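Local coordinates for heme utilization cystosolic carrier protein HutX (Pectobacterium carotovorum, PDB 2PH0) that probably carries heme in the cytosol as a member of the ChuX/HutX family of heme-utilisation proteins, at residues R47-V51 / L157-L161; S104-F110 / S122-A128. All coordinates share one frame; numbering follows the deposited sequence.

Contact 1. Residues R47-V51 / L157-L161; sequences RFDQV and LASEL
Leu161 reaches into the angle between Val51, Gln50 and Arg47, and its two methyls divide the work of joining helix 48-55 to the end of helix 148-160. On the buried side Leu161 CD2 meets Val51 CG2 at 3.6 Å, the two side chains set nearly perpendicular, while Leu157 CD2 approaches Val51 CG1 at 4.4 Å. The other methyl, Leu161 CD1, lies 3.2 Å from Gln50 NE2, leucine and glutamine running antiparallel alongside each other. On the outer side the Arg47 guanidinium turns one face to Leu161, whose CG sits 4.2 Å over the centre of the plane. Bends at chi2 (-60°) and chi3 (-76°) fold the arginine, at the N-cap, back over the first turn of helix 48-55, where NE and NH2 grip Gln50 OE1 side-on, each at 3.0 Å. The acceptor lies in the guanidinium plane. Against this grip stands a probable cost: Arg47 NH2 and Gln50 NE2, both donors, face each other at 3.0 Å. Gln50 NE2 also lies 3.5 Å from Glu160 OE2, without a hydrogen bond. None spans the segments, so the helices meet through an apolar seam flanked by the Arg47-Gln50 pair, and Glu160 probably contributes only a diffuse electrostatic attraction to Arg47.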
ATOM      1  N   ARG B  47      19.472  -0.560   8.132  1.00 25.07           N
ATOM      2  CA  ARG B  47      19.275  -1.881   8.725  1.00 22.80           C
ATOM      3  C   ARG B  47      18.067  -2.604   8.134  1.00 21.47           C
ATOM      4  O   ARG B  47      17.663  -3.655   8.631  1.00 23.05           O
ATOM      5  CB  ARG B  47      19.084  -1.757  10.244  1.00 22.86           C
ATOM      6  CG  ARG B  47      20.200  -1.012  10.980  1.00 32.37           C
ATOM      7  CD  ARG B  47      21.550  -1.696  10.810  1.00 38.18           C
ATOM      8  NE  ARG B  47      21.688  -2.902  11.625  1.00 45.23           N
ATOM      9  CZ  ARG B  47      22.034  -2.904  12.909  1.00 47.90           C
ATOM     10  NH1 ARG B  47      22.282  -1.762  13.536  1.00 38.68           N
ATOM     11  NH2 ARG B  47      22.140  -4.051  13.568  1.00 43.26           N
ATOM     12  N   PHE B  48      17.502  -2.050   7.065  1.00 21.07           N
ATOM     13  CA  PHE B  48      16.317  -2.628   6.436  1.00 20.42           C
ATOM     14  C   PHE B  48      16.337  -4.130   6.163  1.00 20.77           C
ATOM     15  O   PHE B  48      15.401  -4.838   6.533  1.00 21.95           O
ATOM     16  CB  PHE B  48      16.001  -1.881   5.136  1.00 26.00           C
ATOM     17  CG  PHE B  48      14.777  -2.392   4.425  1.00 26.13           C
ATOM     18  CD1 PHE B  48      14.862  -3.473   3.548  1.00 33.88           C
ATOM     19  CD2 PHE B  48      13.534  -1.806   4.650  1.00 29.64           C
ATOM     20  CE1 PHE B  48      13.728  -3.963   2.904  1.00 28.95           C
ATOM     21  CE2 PHE B  48      12.392  -2.288   4.011  1.00 30.30           C
ATOM     22  CZ  PHE B  48      12.491  -3.368   3.137  1.00 23.14           C
ATOM     23  N   ASP B  49      17.383  -4.619   5.507  1.00 22.58           N
ATOM     24  CA  ASP B  49      17.457  -6.038   5.184  1.00 22.76           C
ATOM     25  C   ASP B  49      17.503  -6.925   6.420  1.00 21.52           C
ATOM     26  O   ASP B  49      16.893  -7.997   6.455  1.00 25.81           O
ATOM     27  CB  ASP B  49      18.677  -6.311   4.299  1.00 26.06           C
ATOM     28  CG  ASP B  49      18.692  -5.448   3.058  1.00 29.44           C
ATOM     29  OD1 ASP B  49      17.612  -5.276   2.446  1.00 27.52           O
ATOM     30  OD2 ASP B  49      19.776  -4.944   2.692  1.00 46.47           O
ATOM     31  N   GLN B  50      18.246  -6.482   7.424  1.00 21.72           N
ATOM     32  CA  GLN B  50      18.369  -7.222   8.667  1.00 26.65           C
ATOM     33  C   GLN B  50      16.987  -7.321   9.303  1.00 25.07           C
ATOM     34  O   GLN B  50      16.561  -8.389   9.746  1.00 26.14           O
ATOM     35  CB  GLN B  50      19.317  -6.484   9.609  1.00 27.24           C
ATOM     36  CG  GLN B  50      19.640  -7.230  10.890  1.00 38.58           C
ATOM     37  CD  GLN B  50      20.559  -6.433  11.791  1.00 45.50           C
ATOM     38  OE1 GLN B  50      21.574  -5.903  11.340  1.00 47.64           O
ATOM     39  NE2 GLN B  50      20.212  -6.347  13.071  1.00 44.63           N
ATOM     40  N   VAL B  51      16.292  -6.191   9.335  1.00 20.66           N
ATOM     41  CA  VAL B  51      14.957  -6.128   9.917  1.00 16.82           C
ATOM     42  C   VAL B  51      13.930  -6.959   9.153  1.00 19.67           C
ATOM     43  O   VAL B  51      13.220  -7.766   9.740  1.00 17.16           O
ATOM     44  CB  VAL B  51      14.481  -4.659  10.005  1.00 13.22           C
ATOM     45  CG1 VAL B  51      12.986  -4.594  10.366  1.00 16.72           C
ATOM     46  CG2 VAL B  51      15.316  -3.917  11.035  1.00 17.22           C
ATOM     47  N   LEU B 157      15.047  -7.825  18.557  1.00 17.41           N
ATOM     48  CA  LEU B 157      15.525  -7.134  17.371  1.00 19.13           C
ATOM     49  C   LEU B 157      15.702  -5.650  17.656  1.00 19.25           C
ATOM     50  O   LEU B 157      16.735  -5.069  17.318  1.00 23.00           O
ATOM     51  CB  LEU B 157      14.543  -7.341  16.212  1.00 19.42           C
ATOM     52  CG  LEU B 157      14.859  -6.638  14.886  1.00 14.45           C
ATOM     53  CD1 LEU B 157      16.263  -7.009  14.409  1.00 22.29           C
ATOM     54  CD2 LEU B 157      13.821  -7.066  13.862  1.00 16.37           C
ATOM     55  N   ALA B 158      14.702  -5.029  18.279  1.00 18.11           N
ATOM     56  CA  ALA B 158      14.796  -3.611  18.601  1.00 19.73           C
ATOM     57  C   ALA B 158      16.073  -3.364  19.398  1.00 23.01           C
ATOM     58  O   ALA B 158      16.828  -2.431  19.115  1.00 21.04           O
ATOM     59  CB  ALA B 158      13.574  -3.169  19.414  1.00 18.16           C
ATOM     60  N   SER B 159      16.309  -4.219  20.388  1.00 22.24           N
ATOM     61  CA  SER B 159      17.482  -4.115  21.250  1.00 23.65           C
ATOM     62  C   SER B 159      18.826  -4.238  20.540  1.00 25.21           C
ATOM     63  O   SER B 159      19.747  -3.478  20.828  1.00 27.70           O
ATOM     64  CB  SER B 159      17.414  -5.165  22.361  1.00 23.75           C
ATOM     65  OG  SER B 159      16.321  -4.912  23.224  1.00 28.27           O
ATOM     66  N   GLU B 160      18.965  -5.190  19.626  1.00 29.17           N
ATOM     67  CA  GLU B 160      20.253  -5.319  18.957  1.00 32.14           C
ATOM     68  C   GLU B 160      20.503  -4.201  17.952  1.00 34.80           C
ATOM     69  O   GLU B 160      21.632  -3.999  17.509  1.00 34.75           O
ATOM     70  CB  GLU B 160      20.401  -6.693  18.297  1.00 35.80           C
ATOM     71  CG  GLU B 160      19.389  -7.045  17.243  1.00 38.63           C
ATOM     72  CD  GLU B 160      19.531  -8.491  16.803  1.00 57.07           C
ATOM     73  OE1 GLU B 160      19.391  -9.387  17.662  1.00 51.97           O
ATOM     74  OE2 GLU B 160      19.786  -8.732  15.603  1.00 58.28           O
ATOM     75  N   LEU B 161      19.452  -3.464  17.605  1.00 35.36           N
ATOM     76  CA  LEU B 161      19.595  -2.348  16.677  1.00 38.09           C
ATOM     77  C   LEU B 161      20.046  -1.101  17.433  1.00 39.78           C
ATOM     78  O   LEU B 161      20.399  -0.089  16.830  1.00 43.83           O
ATOM     79  CB  LEU B 161      18.277  -2.077  15.946  1.00 31.75           C
ATOM     80  CG  LEU B 161      18.126  -2.737  14.573  1.00 36.66           C
ATOM     81  CD1 LEU B 161      18.335  -4.235  14.676  1.00 43.23           C
ATOM     82  CD2 LEU B 161      16.752  -2.428  14.013  1.00 30.28           C
TER

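Contact 2. Residues S104-F110 / S122-A128; sequences SCQHIAF and SVVFFNA
A classic beta bulge marks the end of the antiparallel hairpin of strands 107-115 and 118-126 away from its turn: Gln106 and His107 both face Phe126. Gln106 N donates to Phe126 O at 2.8 Å, nearly in line with the carbonyl, and His107 N adds a weak second bond to the same oxygen. Regular pairing follows, with His107 and Ala109 in hydrogen-bonded pairs with Phe126 and Val124. Beyond the bulge a water bridges Ser104 O and Ala128 N.

On one face of the sheet Ile108 and Phe125 run alongside each other in the same direction, and Ile108 CD1 comes obliquely to Phe125 CE1 at 4.0 Å. Cys105 SG meets the edge of that ring, 4.1 Å from Phe125 CD1. Next along, Val123 has both methyls on one side of the Phe110 ring, CG1 over that face toward its rim and Val123 CG2 3.7 Å from Phe110 CE2. On the other face the Phe126 chi1 of -56° turns the ring back along its strand, its edge near His107 O and Phe126 CE2 3.7 Å from Ala109 CB, while Val124 CG1 covers part of one ring face.

Strands 40-44 and 132-137 flank the hairpin. Helices 48-55 and 148-160 pack on the Ile108 and Phe110 face, helix 28-33 covers Ala109 and Phe126, and beside the bulge Ser104 and Asn127 hydrogen-bond to Asp69 of the second subunit.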
ATOM      1  N   SER B 104      14.904   4.028  -0.533  1.00 18.17           N
ATOM      2  CA  SER B 104      13.821   4.761   0.109  1.00 17.44           C
ATOM      3  C   SER B 104      13.759   4.791   1.631  1.00 18.71           C
ATOM      4  O   SER B 104      13.461   5.836   2.215  1.00 21.26           O
ATOM      5  CB  SER B 104      12.477   4.277  -0.440  1.00 25.49           C
ATOM      6  OG  SER B 104      12.322   4.685  -1.785  1.00 26.98           O
ATOM      7  N   CYS B 105      14.049   3.670   2.279  1.00 15.11           N
ATOM      8  CA  CYS B 105      13.955   3.641   3.740  1.00 18.33           C
ATOM      9  C   CYS B 105      15.088   4.367   4.456  1.00 15.42           C
ATOM     10  O   CYS B 105      16.250   3.988   4.350  1.00 19.82           O
ATOM     11  CB  CYS B 105      13.863   2.202   4.237  1.00 20.68           C
ATOM     12  SG  CYS B 105      13.546   2.109   6.022  1.00 18.76           S
ATOM     13  N   GLN B 106      14.738   5.410   5.198  1.00 17.09           N
ATOM     14  CA  GLN B 106      15.730   6.197   5.922  1.00 18.30           C
ATOM     15  C   GLN B 106      15.652   6.023   7.436  1.00 21.19           C
ATOM     16  O   GLN B 106      16.627   6.287   8.154  1.00 17.09           O
ATOM     17  CB  GLN B 106      15.577   7.682   5.579  1.00 18.83           C
ATOM     18  CG  GLN B 106      15.923   8.034   4.145  1.00 30.85           C
ATOM     19  CD  GLN B 106      17.317   7.583   3.746  1.00 40.07           C
ATOM     20  OE1 GLN B 106      18.305   7.946   4.384  1.00 46.98           O
ATOM     21  NE2 GLN B 106      17.402   6.787   2.682  1.00 36.68           N
ATOM     22  N   HIS B 107      14.497   5.581   7.920  1.00 18.07           N
ATOM     23  CA  HIS B 107      14.296   5.383   9.353  1.00 17.66           C
ATOM     24  C   HIS B 107      13.389   4.190   9.614  1.00 14.11           C
ATOM     25  O   HIS B 107      12.490   3.887   8.824  1.00 11.00           O
ATOM     26  CB  HIS B 107      13.655   6.624   9.981  1.00 16.58           C
ATOM     27  CG  HIS B 107      14.470   7.873   9.832  1.00 20.18           C
ATOM     28  ND1 HIS B 107      15.671   8.061  10.481  1.00 28.42           N
ATOM     29  CD2 HIS B 107      14.256   8.991   9.101  1.00 21.14           C
ATOM     30  CE1 HIS B 107      16.162   9.243  10.155  1.00 33.16           C
ATOM     31  NE2 HIS B 107      15.323   9.828   9.319  1.00 33.89           N
ATOM     32  N   ILE B 108      13.638   3.503  10.722  1.00 14.88           N
ATOM     33  CA  ILE B 108      12.821   2.361  11.105  1.00 16.01           C
ATOM     34  C   ILE B 108      12.495   2.549  12.578  1.00 17.54           C
ATOM     35  O   ILE B 108      13.360   2.931  13.370  1.00 17.62           O
ATOM     36  CB  ILE B 108      13.565   1.025  10.904  1.00 14.09           C
ATOM     37  CG1 ILE B 108      13.917   0.838   9.422  1.00 19.38           C
ATOM     38  CG2 ILE B 108      12.688  -0.137  11.377  1.00 16.50           C
ATOM     39  CD1 ILE B 108      14.648  -0.465   9.104  1.00 17.72           C
ATOM     40  N   ALA B 109      11.245   2.303  12.946  1.00 14.71           N
ATOM     41  CA  ALA B 109      10.847   2.462  14.340  1.00 14.37           C
ATOM     42  C   ALA B 109      10.103   1.250  14.865  1.00 14.12           C
ATOM     43  O   ALA B 109       9.257   0.670  14.172  1.00 12.30           O
ATOM     44  CB  ALA B 109       9.967   3.715  14.500  1.00 10.56           C
ATOM     45  N   PHE B 110      10.438   0.866  16.096  1.00 11.06           N
ATOM     46  CA  PHE B 110       9.788  -0.239  16.780  1.00 11.92           C
ATOM     47  C   PHE B 110       8.950   0.458  17.853  1.00 14.59           C
ATOM     48  O   PHE B 110       9.479   1.046  18.796  1.00 12.51           O
ATOM     49  CB  PHE B 110      10.829  -1.173  17.404  1.00 14.85           C
ATOM     50  CG  PHE B 110      11.584  -1.998  16.394  1.00 15.25           C
ATOM     51  CD1 PHE B 110      12.610  -1.440  15.635  1.00 19.12           C
ATOM     52  CD2 PHE B 110      11.259  -3.334  16.196  1.00 14.40           C
ATOM     53  CE1 PHE B 110      13.300  -2.214  14.690  1.00 19.27           C
ATOM     54  CE2 PHE B 110      11.941  -4.111  15.256  1.00 15.95           C
ATOM     55  CZ  PHE B 110      12.963  -3.546  14.504  1.00 16.81           C
ATOM     56  N   SER B 122       4.356  -2.409  16.607  1.00 12.55           N
ATOM     57  CA  SER B 122       4.563  -2.271  15.173  1.00 12.63           C
ATOM     58  C   SER B 122       5.974  -1.860  14.777  1.00 14.89           C
ATOM     59  O   SER B 122       6.728  -1.286  15.565  1.00 15.60           O
ATOM     60  CB  SER B 122       3.565  -1.257  14.598  1.00 14.42           C
ATOM     61  OG  SER B 122       3.667   0.008  15.251  1.00 16.81           O
ATOM     62  N   VAL B 123       6.331  -2.191  13.544  1.00 12.97           N
ATOM     63  CA  VAL B 123       7.620  -1.809  13.002  1.00 11.68           C
ATOM     64  C   VAL B 123       7.243  -0.910  11.839  1.00 16.89           C
ATOM     65  O   VAL B 123       6.574  -1.351  10.900  1.00 13.56           O
ATOM     66  CB  VAL B 123       8.420  -3.001  12.465  1.00 14.07           C
ATOM     67  CG1 VAL B 123       9.753  -2.503  11.929  1.00 15.81           C
ATOM     68  CG2 VAL B 123       8.638  -4.024  13.565  1.00 13.57           C
ATOM     69  N   VAL B 124       7.647   0.349  11.913  1.00 14.53           N
ATOM     70  CA  VAL B 124       7.309   1.313  10.869  1.00 15.23           C
ATOM     71  C   VAL B 124       8.525   1.707  10.039  1.00 12.98           C
ATOM     72  O   VAL B 124       9.571   2.036  10.579  1.00 15.10           O
ATOM     73  CB  VAL B 124       6.687   2.573  11.489  1.00 13.92           C
ATOM     74  CG1 VAL B 124       6.192   3.503  10.392  1.00 13.97           C
ATOM     75  CG2 VAL B 124       5.522   2.174  12.419  1.00 12.41           C
ATOM     76  N   PHE B 125       8.372   1.669   8.717  1.00 15.34           N
ATOM     77  CA  PHE B 125       9.448   2.011   7.787  1.00 14.13           C
ATOM     78  C   PHE B 125       9.139   3.368   7.167  1.00 15.80           C
ATOM     79  O   PHE B 125       8.081   3.555   6.568  1.00 16.77           O
ATOM     80  CB  PHE B 125       9.556   0.925   6.704  1.00 14.27           C
ATOM     81  CG  PHE B 125       9.854  -0.447   7.254  1.00 14.38           C
ATOM     82  CD1 PHE B 125      11.113  -1.019   7.083  1.00 14.85           C
ATOM     83  CD2 PHE B 125       8.874  -1.169   7.935  1.00 13.92           C
ATOM     84  CE1 PHE B 125      11.389  -2.292   7.580  1.00 25.15           C
ATOM     85  CE2 PHE B 125       9.138  -2.444   8.433  1.00 17.74           C
ATOM     86  CZ  PHE B 125      10.401  -3.006   8.254  1.00 16.52           C
ATOM     87  N   PHE B 126      10.067   4.310   7.315  1.00 12.67           N
ATOM     88  CA  PHE B 126       9.900   5.682   6.834  1.00 12.03           C
ATOM     89  C   PHE B 126      10.820   6.073   5.680  1.00 11.62           C
ATOM     90  O   PHE B 126      11.967   5.640   5.616  1.00 15.34           O
ATOM     91  CB  PHE B 126      10.192   6.675   7.965  1.00 14.64           C
ATOM     92  CG  PHE B 126       9.366   6.473   9.201  1.00 15.30           C
ATOM     93  CD1 PHE B 126       8.174   7.170   9.379  1.00 20.45           C
ATOM     94  CD2 PHE B 126       9.807   5.628  10.213  1.00 19.07           C
ATOM     95  CE1 PHE B 126       7.434   7.035  10.552  1.00 16.88           C
ATOM     96  CE2 PHE B 126       9.067   5.485  11.393  1.00 12.27           C
ATOM     97  CZ  PHE B 126       7.884   6.192  11.557  1.00 14.82           C
ATOM     98  N   ASN B 127      10.318   6.928   4.791  1.00 16.11           N
ATOM     99  CA  ASN B 127      11.128   7.416   3.683  1.00 21.71           C
ATOM    100  C   ASN B 127      11.783   8.734   4.124  1.00 23.05           C
ATOM    101  O   ASN B 127      11.629   9.158   5.274  1.00 21.32           O
ATOM    102  CB  ASN B 127      10.275   7.631   2.416  1.00 18.24           C
ATOM    103  CG  ASN B 127       9.141   8.622   2.618  1.00 22.51           C
ATOM    104  OD1 ASN B 127       9.186   9.469   3.510  1.00 21.19           O
ATOM    105  ND2 ASN B 127       8.123   8.534   1.765  1.00 20.44           N
ATOM    106  N   ALA B 128      12.505   9.382   3.215  1.00 23.19           N
ATOM    107  CA  ALA B 128      13.191  10.630   3.542  1.00 21.60           C
ATOM    108  C   ALA B 128      12.263  11.769   3.940  1.00 23.23           C
ATOM    109  O   ALA B 128      12.653  12.649   4.709  1.00 28.86           O
ATOM    110  CB  ALA B 128      14.079  11.061   2.371  1.00 24.58           C
TER
HETATM  111  O   HOH W   1      13.132   8.267   0.559  1.00 26.28           O

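Overall arrangement
The two contacts illustrate how a sheet and the helices laid on it share one hydrophobic core. Contact 2 is buried, its centre about 7 Å from the centre of the chain, and backbone hydrogen bonds hold it together; contact 1 lies farther out, about 12 Å from that centre, has no hydrogen bond across it and relies chiefly on side-chain packing, apolar beneath and polar toward its partly exposed rim. Their centres are about 11 Å apart, and they touch directly. Phe110 meets Leu157 and Leu161, with Phe110 CE1 3.5 Å from Leu161 CD2, while Phe125 receives Phe48 and Val51. Helices far apart in sequence are thus brought together over one face of the hairpin.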